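Local coordinates for protein glutathione S-transferase (Ceriporiopsis subvermispora, PDB 6J3E) that binds glutathione and, as a serine-type glutathione S-transferase, probably catalyses its attack on electrophilic substrates, at residues K18-N23 with A137-R142; I74-T79 with D94-D99; S120-R125 with F182-K187; W214-K219 with K242-F247. One frame throughout, in Å; residues are numbered along the deposited sequence.

Contact 1: residues K18-N23 with A137-R142. With EDO (1,2-ethanediol), chain D.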
loop_
_atom_site.group_PDB
_atom_site.type_symbol
_atom_site.label_atom_id
_atom_site.label_comp_id
_atom_site.label_asym_id
_atom_site.label_seq_id
_atom_site.Cartn_x
_atom_site.Cartn_y
_atom_site.Cartn_z
ATOM N N LYS A 18 -11.021 -9.078 -28.194
ATOM C CA LYS A 18 -11.279 -10.143 -27.231
ATOM C C LYS A 18 -10.400 -10.042 -25.986
ATOM O O LYS A 18 -10.422 -10.949 -25.145
ATOM C CB LYS A 18 -11.196 -11.548 -27.867
ATOM C CG LYS A 18 -9.834 -12.134 -28.098
ATOM C CD LYS A 18 -9.803 -12.995 -29.358
ATOM C CE LYS A 18 -10.672 -14.213 -29.203
ATOM N NZ LYS A 18 -10.268 -15.232 -30.171
ATOM N N ALA A 19 -9.678 -8.931 -25.817
ATOM C CA ALA A 19 -8.810 -8.716 -24.661
ATOM C C ALA A 19 -9.514 -7.808 -23.660
ATOM O O ALA A 19 -9.800 -6.646 -23.966
ATOM C CB ALA A 19 -7.474 -8.103 -25.079
ATOM N N TRP A 20 -9.777 -8.330 -22.465
ATOM C CA TRP A 20 -10.533 -7.592 -21.456
ATOM C C TRP A 20 -9.923 -7.627 -20.061
ATOM O O TRP A 20 -10.247 -6.753 -19.255
ATOM C CB TRP A 20 -11.953 -8.153 -21.362
ATOM C CG TRP A 20 -11.895 -9.548 -20.888
ATOM C CD1 TRP A 20 -11.778 -10.670 -21.657
ATOM C CD2 TRP A 20 -11.877 -9.986 -19.528
ATOM N NE1 TRP A 20 -11.715 -11.781 -20.855
ATOM C CE2 TRP A 20 -11.769 -11.387 -19.544
ATOM C CE3 TRP A 20 -11.961 -9.328 -18.296
ATOM C CZ2 TRP A 20 -11.730 -12.140 -18.379
ATOM C CZ3 TRP A 20 -11.918 -10.077 -17.144
ATOM C CH2 TRP A 20 -11.805 -11.465 -17.192
ATOM N N SER A 21 -9.079 -8.600 -19.730
ATOM C CA SER A 21 -8.741 -8.876 -18.336
ATOM C C SER A 21 -7.912 -7.749 -17.732
ATOM O O SER A 21 -7.037 -7.189 -18.401
ATOM C CB SER A 21 -7.974 -10.193 -18.220
ATOM O OG SER A 21 -7.280 -10.275 -16.992
ATOM N N PRO A 22 -8.140 -7.410 -16.464
ATOM C CA PRO A 22 -7.261 -6.425 -15.834
ATOM C C PRO A 22 -5.870 -6.977 -15.596
ATOM O O PRO A 22 -4.874 -6.279 -15.848
ATOM C CB PRO A 22 -8.001 -6.087 -14.526
ATOM C CG PRO A 22 -8.808 -7.292 -14.225
ATOM C CD PRO A 22 -9.192 -7.892 -15.547
ATOM N N ASN A 23 -5.774 -8.227 -15.134
ATOM C CA ASN A 23 -4.471 -8.816 -14.850
ATOM C C ASN A 23 -3.655 -8.992 -16.121
ATOM O O ASN A 23 -2.450 -8.711 -16.133
ATOM C CB ASN A 23 -4.645 -10.157 -14.136
ATOM C CG ASN A 23 -5.507 -10.039 -12.904
ATOM O OD1 ASN A 23 -6.713 -10.260 -12.958
ATOM N ND2 ASN A 23 -4.900 -9.671 -11.789
ATOM N N ALA A 137 -20.876 -11.585 -17.824
ATOM C CA ALA A 137 -21.813 -11.403 -18.922
ATOM C C ALA A 137 -21.141 -11.281 -20.278
ATOM O O ALA A 137 -21.847 -11.271 -21.289
ATOM C CB ALA A 137 -22.666 -10.151 -18.679
ATOM N N GLN A 138 -19.817 -11.158 -20.348
ATOM C CA GLN A 138 -19.162 -11.070 -21.646
ATOM C C GLN A 138 -18.191 -12.216 -21.876
ATOM O O GLN A 138 -17.428 -12.189 -22.852
ATOM C CB GLN A 138 -18.457 -9.721 -21.815
ATOM C CG GLN A 138 -17.432 -9.402 -20.752
ATOM C CD GLN A 138 -16.055 -9.892 -21.116
ATOM O OE1 GLN A 138 -15.480 -9.488 -22.140
ATOM N NE2 GLN A 138 -15.507 -10.770 -20.279
ATOM N N LEU A 139 -18.223 -13.230 -21.024
ATOM C CA LEU A 139 -17.381 -14.405 -21.216
ATOM C C LEU A 139 -18.016 -15.385 -22.198
ATOM O O LEU A 139 -19.243 -15.508 -22.278
ATOM C CB LEU A 139 -17.130 -15.109 -19.882
ATOM C CG LEU A 139 -16.214 -14.342 -18.932
ATOM C CD1 LEU A 139 -16.131 -15.027 -17.578
ATOM C CD2 LEU A 139 -14.840 -14.176 -19.575
ATOM N N ASN A 140 -17.158 -16.067 -22.964
ATOM C CA ASN A 140 -17.584 -17.222 -23.746
ATOM C C ASN A 140 -18.262 -18.238 -22.831
ATOM O O ASN A 140 -17.904 -18.365 -21.659
ATOM C CB ASN A 140 -16.397 -17.887 -24.446
ATOM C CG ASN A 140 -15.850 -17.060 -25.576
ATOM O OD1 ASN A 140 -16.584 -16.316 -26.222
ATOM N ND2 ASN A 140 -14.546 -17.179 -25.823
ATOM N N PRO A 141 -19.215 -18.995 -23.356
ATOM C CA PRO A 141 -20.009 -19.906 -22.503
ATOM C C PRO A 141 -19.210 -20.849 -21.598
ATOM O O PRO A 141 -19.602 -21.053 -20.442
ATOM C CB PRO A 141 -20.832 -20.679 -23.539
ATOM C CG PRO A 141 -20.972 -19.716 -24.688
ATOM C CD PRO A 141 -19.712 -18.917 -24.739
ATOM N N ARG A 142 -18.106 -21.437 -22.072
ATOM C CA ARG A 142 -17.345 -22.344 -21.207
ATOM C C ARG A 142 -16.741 -21.600 -20.011
ATOM O O ARG A 142 -16.790 -22.090 -18.873
ATOM C CB ARG A 142 -16.252 -23.058 -22.013
ATOM C CG ARG A 142 -16.733 -23.949 -23.166
ATOM C CD ARG A 142 -15.651 -24.962 -23.574
ATOM N NE ARG A 142 -15.154 -25.682 -22.400
ATOM C CZ ARG A 142 -13.889 -25.701 -21.998
ATOM N NH1 ARG A 142 -12.947 -25.071 -22.698
ATOM N NH2 ARG A 142 -13.571 -26.369 -20.899
HETATM C C1 EDO D . -1.788 -12.472 -11.888
HETATM O O1 EDO D . -3.100 -12.737 -11.367
HETATM C C2 EDO D . -1.351 -11.081 -11.453
HETATM O O2 EDO D . -1.819 -10.128 -12.407
#
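Trp20 makes the whole contact from its side, meeting Gln138 and Leu139 with its indole. CG lodged between the backbone N and the carbonyl carbon (chi1 64°) sets the indole with one face to Gln138. Gln138 bends at chi2 to bring its amide over that face, NE2 lying 3.8 Å from Trp20 CD2. The amide plane is tilted 62° from the ring, so this is a packing contact and not a flat stack; the amide spends its polar ends elsewhere, NE2 on Thr135 O and OE1 on Ala14 N. Leu139 reaches the benzo part obliquely, its CD2 3.9 Å from Trp20 CZ2. On the opposite face lies Ser21 CB, 3.9 Å above the indole plane. Ser21 is the N-cap of helix 22-34, its OG bonded to Thr24 N. Pro22 opens the helix, and Asn23 follows, a residue that binds glutathione in another structure of this protein. Here Asn23 ND2 donates to O2 of a 1,2-ethanediol at 3.2 Å, and the same small molecule is held by Ser86 OG and Lys26 NZ, two more of the residues that bind glutathione. The contact thus joins the loop ahead of helix 22-34, in the N-terminal domain, to the turn ahead of helix 141-153 in the C-terminal domain, with Trp217 and Val221 of helix 206-222 also packing against Trp20.

Contact 2: residues I74-T79 with D94-D99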
loop_
_atom_site.group_PDB
_atom_site.type_symbol
_atom_site.label_atom_id
_atom_site.label_comp_id
_atom_site.label_asym_id
_atom_site.label_seq_id
_atom_site.Cartn_x
_atom_site.Cartn_y
_atom_site.Cartn_z
ATOM N N ILE A 74 3.535 -15.853 -19.374
ATOM C CA ILE A 74 4.301 -15.822 -20.614
ATOM C C ILE A 74 5.291 -16.979 -20.622
ATOM O O ILE A 74 5.813 -17.382 -19.578
ATOM C CB ILE A 74 5.045 -14.487 -20.846
ATOM C CG1 ILE A 74 6.049 -14.212 -19.727
ATOM C CG2 ILE A 74 4.055 -13.353 -21.033
ATOM C CD1 ILE A 74 7.044 -13.131 -20.083
ATOM N N HIS A 75 5.535 -17.524 -21.818
ATOM C CA HIS A 75 6.646 -18.438 -22.049
ATOM C C HIS A 75 7.579 -17.836 -23.085
ATOM O O HIS A 75 7.143 -17.453 -24.180
ATOM C CB HIS A 75 6.210 -19.827 -22.514
ATOM C CG HIS A 75 7.370 -20.696 -22.881
ATOM N ND1 HIS A 75 8.232 -21.209 -21.937
ATOM C CD2 HIS A 75 7.854 -21.085 -24.086
ATOM C CE1 HIS A 75 9.185 -21.896 -22.541
ATOM N NE2 HIS A 75 8.974 -21.843 -23.845
ATOM N N ASP A 76 8.861 -17.756 -22.725
ATOM C CA ASP A 76 9.900 -17.116 -23.523
ATOM C C ASP A 76 10.785 -18.205 -24.103
ATOM O O ASP A 76 11.706 -18.682 -23.420
ATOM C CB ASP A 76 10.721 -16.147 -22.666
ATOM C CG ASP A 76 11.679 -15.303 -23.493
ATOM O OD1 ASP A 76 11.634 -15.420 -24.740
ATOM O OD2 ASP A 76 12.453 -14.504 -22.909
ATOM N N PRO A 77 10.535 -18.657 -25.335
ATOM C CA PRO A 77 11.371 -19.728 -25.895
ATOM C C PRO A 77 12.831 -19.321 -26.011
ATOM O O PRO A 77 13.720 -20.176 -25.888
ATOM C CB PRO A 77 10.720 -19.999 -27.259
ATOM C CG PRO A 77 10.058 -18.719 -27.613
ATOM C CD PRO A 77 9.582 -18.124 -26.325
ATOM N N SER A 78 13.104 -18.025 -26.202
ATOM C CA SER A 78 14.478 -17.531 -26.163
ATOM C C SER A 78 15.202 -17.956 -24.891
ATOM O O SER A 78 16.431 -18.064 -24.878
ATOM C CB SER A 78 14.483 -16.007 -26.274
ATOM O OG SER A 78 15.052 -15.434 -25.108
ATOM N N THR A 79 14.466 -18.211 -23.815
ATOM C CA THR A 79 15.075 -18.549 -22.543
ATOM C C THR A 79 14.599 -19.862 -21.962
ATOM O O THR A 79 15.260 -20.393 -21.061
ATOM C CB THR A 79 14.809 -17.442 -21.519
ATOM O OG1 THR A 79 15.681 -17.610 -20.405
ATOM C CG2 THR A 79 13.407 -17.528 -21.032
ATOM N N ASP A 94 12.125 -6.772 -17.419
ATOM C CA ASP A 94 13.199 -5.824 -17.100
ATOM C C ASP A 94 14.559 -6.509 -17.174
ATOM O O ASP A 94 15.502 -5.991 -17.775
ATOM C CB ASP A 94 13.018 -5.235 -15.690
ATOM C CG ASP A 94 12.202 -3.940 -15.653
ATOM O OD1 ASP A 94 11.686 -3.493 -16.703
ATOM O OD2 ASP A 94 12.060 -3.376 -14.530
ATOM N N LYS A 95 14.666 -7.682 -16.554
ATOM C CA LYS A 95 15.955 -8.313 -16.320
ATOM C C LYS A 95 16.434 -9.100 -17.534
ATOM O O LYS A 95 17.642 -9.258 -17.735
ATOM C CB LYS A 95 15.858 -9.202 -15.073
ATOM C CG LYS A 95 16.697 -10.462 -15.107
ATOM C CD LYS A 95 16.027 -11.589 -14.342
ATOM C CE LYS A 95 16.659 -12.944 -14.678
ATOM N NZ LYS A 95 15.804 -14.080 -14.218
ATOM N N THR A 96 15.526 -9.562 -18.373
ATOM C CA THR A 96 15.945 -10.351 -19.520
ATOM C C THR A 96 16.169 -9.494 -20.762
ATOM O O THR A 96 16.994 -9.853 -21.609
ATOM C CB THR A 96 14.909 -11.460 -19.765
ATOM O OG1 THR A 96 14.834 -12.283 -18.596
ATOM C CG2 THR A 96 15.267 -12.338 -20.961
ATOM N N TYR A 97 15.491 -8.350 -20.874
ATOM C CA TYR A 97 15.596 -7.466 -22.036
ATOM C C TYR A 97 16.021 -6.090 -21.558
ATOM O O TYR A 97 15.273 -5.116 -21.691
ATOM C CB TYR A 97 14.283 -7.413 -22.809
ATOM C CG TYR A 97 13.914 -8.785 -23.289
ATOM C CD1 TYR A 97 13.121 -9.627 -22.525
ATOM C CD2 TYR A 97 14.419 -9.272 -24.480
ATOM C CE1 TYR A 97 12.817 -10.898 -22.962
ATOM C CE2 TYR A 97 14.113 -10.542 -24.920
ATOM C CZ TYR A 97 13.325 -11.355 -24.159
ATOM O OH TYR A 97 13.055 -12.622 -24.626
ATOM N N PRO A 98 17.240 -5.976 -21.027
ATOM C CA PRO A 98 17.633 -4.747 -20.318
ATOM C C PRO A 98 17.724 -3.535 -21.205
ATOM O O PRO A 98 17.741 -2.413 -20.683
ATOM C CB PRO A 98 19.007 -5.108 -19.744
ATOM C CG PRO A 98 19.548 -6.079 -20.742
ATOM C CD PRO A 98 18.361 -6.921 -21.152
ATOM N N ASP A 99 17.785 -3.710 -22.522
ATOM C CA ASP A 99 17.854 -2.574 -23.430
ATOM C C ASP A 99 16.482 -2.009 -23.787
ATOM O O ASP A 99 16.410 -1.066 -24.586
ATOM C CB ASP A 99 18.615 -2.961 -24.707
ATOM C CG ASP A 99 20.094 -3.252 -24.443
ATOM O OD1 ASP A 99 20.716 -2.549 -23.626
ATOM O OD2 ASP A 99 20.632 -4.196 -25.057
#
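Asp76 and Tyr97 meet where a strand ends in a turn and a helix gives out: Thr79 N bonds back to Asp76 O at 2.8 Å, closing a tight turn after strand 73-76, while Tyr97 is the first residue to leave the helical path of 86-96. The two side chains approach from opposite directions. Tyr97 OH donates to Asp76 OD2 at 2.6 Å, meeting it on the syn side and 22° out of the carboxylate plane; OD2 in turn lies at the edge of the phenol ring. Tyr92 OH bonds to the same oxygen, so two tyrosines grip OD2. In the thioredoxin-like fold of this domain, hairpin 73-84 leads into helix 86-96, and the bond ties the start of that hairpin's turn to the helix's far end. Replacing Asp76 by an alanine is likely to leave both tyrosine hydroxyls without their shared acceptor and Tyr97 freer to turn. The other oxygen, Asp76 OD1, takes a weak bond from Ser78 N at 3.3 Å. Thr96 adds a methyl, CG2 resting 4.1 Å from Asp76 OD2, while its OG1 is bonded to Tyr92 O.

Contact 3: residues S120-R125 with F182-K187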
loop_
_atom_site.group_PDB
_atom_site.type_symbol
_atom_site.label_atom_id
_atom_site.label_comp_id
_atom_site.label_asym_id
_atom_site.label_seq_id
_atom_site.Cartn_x
_atom_site.Cartn_y
_atom_site.Cartn_z
ATOM N N SER A 120 -4.239 -3.016 -4.387
ATOM C CA SER A 120 -5.212 -4.088 -4.211
ATOM C C SER A 120 -6.174 -3.758 -3.086
ATOM O O SER A 120 -7.384 -3.971 -3.206
ATOM C CB SER A 120 -4.504 -5.419 -3.937
ATOM O OG SER A 120 -3.954 -5.971 -5.125
ATOM N N GLU A 121 -5.655 -3.237 -1.979
ATOM C CA GLU A 121 -6.533 -2.854 -0.884
ATOM C C GLU A 121 -7.458 -1.713 -1.282
ATOM O O GLU A 121 -8.639 -1.733 -0.939
ATOM C CB GLU A 121 -5.714 -2.467 0.344
ATOM C CG GLU A 121 -5.327 -3.666 1.175
ATOM C CD GLU A 121 -6.477 -4.643 1.328
ATOM O OE1 GLU A 121 -7.521 -4.247 1.893
ATOM O OE2 GLU A 121 -6.333 -5.799 0.874
ATOM N N ALA A 122 -6.950 -0.712 -2.007
ATOM C CA ALA A 122 -7.773 0.464 -2.281
ATOM C C ALA A 122 -8.739 0.269 -3.449
ATOM O O ALA A 122 -9.839 0.827 -3.425
ATOM C CB ALA A 122 -6.897 1.685 -2.556
ATOM N N ILE A 123 -8.362 -0.490 -4.473
ATOM C CA ILE A 123 -9.101 -0.544 -5.735
ATOM C C ILE A 123 -9.775 -1.895 -5.929
ATOM O O ILE A 123 -10.999 -1.977 -6.058
ATOM C CB ILE A 123 -8.180 -0.213 -6.931
ATOM C CG1 ILE A 123 -7.570 1.187 -6.790
ATOM C CG2 ILE A 123 -8.909 -0.362 -8.235
ATOM C CD1 ILE A 123 -8.535 2.216 -6.244
ATOM N N VAL A 124 -8.989 -2.971 -5.939
ATOM C CA VAL A 124 -9.417 -4.223 -6.554
ATOM C C VAL A 124 -10.667 -4.759 -5.884
ATOM O O VAL A 124 -11.606 -5.199 -6.561
ATOM C CB VAL A 124 -8.275 -5.252 -6.523
ATOM C CG1 VAL A 124 -8.803 -6.655 -6.828
ATOM C CG2 VAL A 124 -7.206 -4.870 -7.519
ATOM N N ARG A 125 -10.715 -4.722 -4.549
ATOM C CA ARG A 125 -11.899 -5.232 -3.868
ATOM C C ARG A 125 -13.088 -4.289 -3.992
ATOM O O ARG A 125 -14.230 -4.744 -3.894
ATOM C CB ARG A 125 -11.595 -5.496 -2.403
ATOM C CG ARG A 125 -10.213 -6.035 -2.190
ATOM C CD ARG A 125 -9.713 -5.644 -0.822
ATOM N NE ARG A 125 -10.533 -6.234 0.232
ATOM C CZ ARG A 125 -10.473 -5.859 1.503
ATOM N NH1 ARG A 125 -11.251 -6.437 2.415
ATOM N NH2 ARG A 125 -9.642 -4.884 1.863
ATOM N N PHE A 182 -9.983 5.451 -5.890
ATOM C CA PHE A 182 -9.166 6.226 -6.811
ATOM C C PHE A 182 -8.795 7.594 -6.244
ATOM O O PHE A 182 -7.786 8.160 -6.657
ATOM C CB PHE A 182 -9.881 6.370 -8.147
ATOM C CG PHE A 182 -9.813 5.143 -8.975
ATOM C CD1 PHE A 182 -10.728 4.117 -8.781
ATOM C CD2 PHE A 182 -8.810 4.989 -9.931
ATOM C CE1 PHE A 182 -10.655 2.968 -9.535
ATOM C CE2 PHE A 182 -8.727 3.838 -10.692
ATOM C CZ PHE A 182 -9.648 2.830 -10.493
ATOM N N GLY A 183 -9.576 8.125 -5.301
ATOM C CA GLY A 183 -9.231 9.394 -4.692
ATOM C C GLY A 183 -7.981 9.304 -3.847
ATOM O O GLY A 183 -7.246 10.285 -3.706
ATOM N N GLN A 184 -7.720 8.133 -3.278
ATOM C CA GLN A 184 -6.465 7.944 -2.579
ATOM C C GLN A 184 -5.311 7.872 -3.560
ATOM O O GLN A 184 -4.214 8.367 -3.276
ATOM C CB GLN A 184 -6.523 6.684 -1.735
ATOM C CG GLN A 184 -7.636 6.693 -0.748
ATOM C CD GLN A 184 -7.828 5.319 -0.173
ATOM O OE1 GLN A 184 -8.777 4.606 -0.524
ATOM N NE2 GLN A 184 -6.913 4.915 0.706
ATOM N N ILE A 185 -5.523 7.257 -4.722
ATOM C CA ILE A 185 -4.432 7.234 -5.684
ATOM C C ILE A 185 -4.109 8.655 -6.113
ATOM O O ILE A 185 -2.938 9.059 -6.135
ATOM C CB ILE A 185 -4.766 6.338 -6.889
ATOM C CG1 ILE A 185 -5.129 4.925 -6.432
ATOM C CG2 ILE A 185 -3.556 6.254 -7.839
ATOM C CD1 ILE A 185 -5.135 3.925 -7.593
ATOM N N ALA A 186 -5.146 9.451 -6.394
ATOM C CA ALA A 186 -4.935 10.832 -6.802
ATOM C C ALA A 186 -4.147 11.595 -5.749
ATOM O O ALA A 186 -3.183 12.294 -6.080
ATOM C CB ALA A 186 -6.272 11.516 -7.083
ATOM N N LYS A 187 -4.509 11.433 -4.473
ATOM C CA LYS A 187 -3.764 12.096 -3.410
ATOM C C LYS A 187 -2.321 11.590 -3.343
ATOM O O LYS A 187 -1.392 12.388 -3.170
ATOM C CB LYS A 187 -4.493 11.930 -2.070
ATOM C CG LYS A 187 -5.519 13.047 -1.770
ATOM C CD LYS A 187 -4.970 14.446 -2.208
ATOM C CE LYS A 187 -5.306 15.582 -1.227
ATOM N NZ LYS A 187 -4.311 16.710 -1.296
#
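Ile123 fills the tight part of this contact, wedged between Phe182 and Ile185 where helices 120-125 and 182-187 run roughly antiparallel, at 139°, with axes 9.4 Å apart. Its CD1 sits over the Phe182 face in a CH-pi contact, 4.1 Å from the ring centroid and 20° off the normal, and also comes within 3.6 Å of Phe182 N. The other branch, CG2, lies 4.0 Å from Phe182 CE1, while CG1 meets Ile185 CD1 at 3.8 Å. Cut back to an alanine, Ile123 would probably leave a gap between the helices, the Phe182 face without its CH-pi partner and Ile185 CD1 without this packing partner. The looser edge is a single touch, Ala122 CB against Gln184 OE1 at 4.0 Å. That edge lies at the dimer interface: Phe117 of the second subunit packs on both residues. Trp240 and Phe232 meet the Phe182 ring edge-to-face, which sets the tight part in the interior of the all-helical C-terminal domain of glutathione S-transferases.

Contact 4: residues W214-K219 with K242-F247; sequences WVIWVK and KQLALF
Leu244 carries all the touching from 242-247, pressing into a surface made by Val215, Ile216 and Lys219. The purely apolar contacts come first. Its CD1 branch lies 3.9 Å from Val215 CG1, and its CD2 branch lies 3.9 Å from Ile216 CD1, so the leucine fork straddles two neighbouring side chains. Ile216 holds CG1 anti to its own backbone N (chi1 -156°), which carries CD1 within range of the leucine. A second kind of packing uses the aliphatic part of a charged residue: Lys219, fully extended, lays its CD 3.6 Å from Leu244 CD1. The two segments cross at close to a right angle, 101°, with axes 10.7 Å apart, as part of the helical C-terminal domain, in which helix 206-222 runs through the middle. Trp229 of helix 227-232 packs on Val215, Lys219 and Leu244 alike. Among backbone bonds, Lys219 N to Val215 O, 2.9 Å, keeps those two side chains one helical turn apart on the same face. A polar bond outside the contact, Gln243 NE2 to Leu197 O, holds helix 235-247 against the loop there.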
loop_
_atom_site.group_PDB
_atom_site.type_symbol
_atom_site.label_atom_id
_atom_site.label_comp_id
_atom_site.label_asym_id
_atom_site.label_seq_id
_atom_site.Cartn_x
_atom_site.Cartn_y
_atom_site.Cartn_z
ATOM N N TRP A 214 -6.171 -1.895 -14.819
ATOM C CA TRP A 214 -7.478 -2.094 -14.222
ATOM C C TRP A 214 -8.488 -1.106 -14.785
ATOM O O TRP A 214 -9.667 -1.449 -14.919
ATOM C CB TRP A 214 -7.375 -2.006 -12.695
ATOM C CG TRP A 214 -6.653 -3.181 -12.111
ATOM C CD1 TRP A 214 -5.290 -3.358 -12.039
ATOM C CD2 TRP A 214 -7.238 -4.360 -11.542
ATOM N NE1 TRP A 214 -4.999 -4.576 -11.464
ATOM C CE2 TRP A 214 -6.173 -5.212 -11.150
ATOM C CE3 TRP A 214 -8.552 -4.786 -11.331
ATOM C CZ2 TRP A 214 -6.390 -6.464 -10.556
ATOM C CZ3 TRP A 214 -8.765 -6.022 -10.740
ATOM C CH2 TRP A 214 -7.686 -6.850 -10.360
ATOM N N VAL A 215 -8.047 0.098 -15.158
ATOM C CA VAL A 215 -8.986 1.088 -15.671
ATOM C C VAL A 215 -9.475 0.687 -17.054
ATOM O O VAL A 215 -10.666 0.817 -17.359
ATOM C CB VAL A 215 -8.359 2.494 -15.668
ATOM C CG1 VAL A 215 -9.259 3.487 -16.395
ATOM C CG2 VAL A 215 -8.159 2.948 -14.258
ATOM N N ILE A 216 -8.584 0.158 -17.899
ATOM C CA ILE A 216 -9.014 -0.250 -19.238
ATOM C C ILE A 216 -9.998 -1.411 -19.146
ATOM O O ILE A 216 -10.898 -1.547 -19.987
ATOM C CB ILE A 216 -7.803 -0.580 -20.141
ATOM C CG1 ILE A 216 -8.185 -0.414 -21.603
ATOM C CG2 ILE A 216 -7.285 -2.002 -19.935
ATOM C CD1 ILE A 216 -8.706 0.949 -21.926
ATOM N N TRP A 217 -9.865 -2.241 -18.108
ATOM C CA TRP A 217 -10.853 -3.280 -17.827
ATOM C C TRP A 217 -12.219 -2.667 -17.581
ATOM O O TRP A 217 -13.235 -3.129 -18.117
ATOM C CB TRP A 217 -10.395 -4.098 -16.612
ATOM C CG TRP A 217 -11.346 -5.146 -16.090
ATOM C CD1 TRP A 217 -12.102 -6.029 -16.823
ATOM C CD2 TRP A 217 -11.638 -5.421 -14.712
ATOM N NE1 TRP A 217 -12.819 -6.839 -15.986
ATOM C CE2 TRP A 217 -12.558 -6.490 -14.687
ATOM C CE3 TRP A 217 -11.194 -4.880 -13.495
ATOM C CZ2 TRP A 217 -13.044 -7.025 -13.498
ATOM C CZ3 TRP A 217 -11.686 -5.402 -12.317
ATOM C CH2 TRP A 217 -12.597 -6.472 -12.326
ATOM N N VAL A 218 -12.265 -1.628 -16.747
ATOM C CA VAL A 218 -13.532 -0.965 -16.458
ATOM C C VAL A 218 -14.094 -0.346 -17.722
ATOM O O VAL A 218 -15.302 -0.413 -17.982
ATOM C CB VAL A 218 -13.331 0.084 -15.353
ATOM C CG1 VAL A 218 -14.582 0.924 -15.181
ATOM C CG2 VAL A 218 -12.946 -0.593 -14.052
ATOM N N LYS A 219 -13.221 0.259 -18.533
ATOM C CA LYS A 219 -13.688 0.963 -19.719
ATOM C C LYS A 219 -14.216 -0.015 -20.748
ATOM O O LYS A 219 -15.293 0.197 -21.318
ATOM C CB LYS A 219 -12.570 1.811 -20.324
ATOM C CG LYS A 219 -12.985 2.546 -21.601
ATOM C CD LYS A 219 -11.832 3.367 -22.197
ATOM C CE LYS A 219 -12.288 4.236 -23.362
ATOM N NZ LYS A 219 -11.218 5.132 -23.854
ATOM N N LYS A 242 -6.916 10.757 -18.525
ATOM C CA LYS A 242 -5.649 11.228 -19.069
ATOM C C LYS A 242 -4.595 10.125 -19.079
ATOM O O LYS A 242 -3.850 9.975 -20.059
ATOM C CB LYS A 242 -5.179 12.448 -18.278
ATOM C CG LYS A 242 -6.204 13.576 -18.332
ATOM C CD LYS A 242 -5.843 14.761 -17.466
ATOM C CE LYS A 242 -6.949 15.822 -17.528
ATOM N NZ LYS A 242 -6.772 16.883 -16.493
ATOM N N GLN A 243 -4.529 9.315 -18.023
ATOM C CA GLN A 243 -3.607 8.187 -18.070
ATOM C C GLN A 243 -3.950 7.242 -19.204
ATOM O O GLN A 243 -3.052 6.740 -19.889
ATOM C CB GLN A 243 -3.609 7.442 -16.751
ATOM C CG GLN A 243 -2.917 8.230 -15.695
ATOM C CD GLN A 243 -3.097 7.620 -14.350
ATOM O OE1 GLN A 243 -4.134 7.021 -14.073
ATOM N NE2 GLN A 243 -2.105 7.784 -13.485
ATOM N N LEU A 244 -5.243 6.979 -19.413
ATOM C CA LEU A 244 -5.638 6.139 -20.533
ATOM C C LEU A 244 -5.115 6.716 -21.840
ATOM O O LEU A 244 -4.527 5.999 -22.657
ATOM C CB LEU A 244 -7.160 5.993 -20.571
ATOM C CG LEU A 244 -7.726 4.874 -19.705
ATOM C CD1 LEU A 244 -9.132 4.512 -20.144
ATOM C CD2 LEU A 244 -6.819 3.694 -19.824
ATOM N N ALA A 245 -5.277 8.029 -22.027
ATOM C CA ALA A 245 -4.828 8.655 -23.267
ATOM C C ALA A 245 -3.322 8.524 -23.434
ATOM O O ALA A 245 -2.831 8.207 -24.525
ATOM C CB ALA A 245 -5.245 10.122 -23.296
ATOM N N LEU A 246 -2.575 8.748 -22.354
ATOM C CA LEU A 246 -1.124 8.652 -22.416
ATOM C C LEU A 246 -0.658 7.288 -22.900
ATOM O O LEU A 246 0.398 7.182 -23.539
ATOM C CB LEU A 246 -0.541 8.944 -21.041
ATOM C CG LEU A 246 -0.419 10.412 -20.657
ATOM C CD1 LEU A 246 -0.030 10.503 -19.192
ATOM C CD2 LEU A 246 0.611 11.096 -21.552
ATOM N N PHE A 247 -1.418 6.239 -22.598
ATOM C CA PHE A 247 -1.046 4.875 -22.931
ATOM C C PHE A 247 -1.720 4.369 -24.191
ATOM O O PHE A 247 -1.427 3.248 -24.620
ATOM C CB PHE A 247 -1.381 3.935 -21.764
ATOM C CG PHE A 247 -0.409 4.025 -20.629
ATOM C CD1 PHE A 247 -0.609 4.924 -19.597
ATOM C CD2 PHE A 247 0.731 3.219 -20.610
ATOM C CE1 PHE A 247 0.304 5.018 -18.556
ATOM C CE2 PHE A 247 1.660 3.310 -19.573
ATOM C CZ PHE A 247 1.446 4.212 -18.544
#

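Contacts 1, 3 and 4 meet through helix 206-222. Contact 4 touches contact 1, with centres about 17 Å apart: Pro22 CG lies 3.4 Å from Trp217 CD2, and Asn23 ND2 lies 3.7 Å from Trp214 CZ2. It also touches contact 3, about 15 Å away between centres, through Val215 CG2 and Phe182 CE2 at 3.7 Å. Contact 1 alone holds a glutathione-binding residue, Asn23; the side chains of Ile216 in contact 4 and Ile123 in contact 3 come within about 8 and 10 Å of that of Lys26, another such residue. Contact 2 stands apart at the outer end of the N-terminal domain, its centre about 26 to 31 Å from those of the other three.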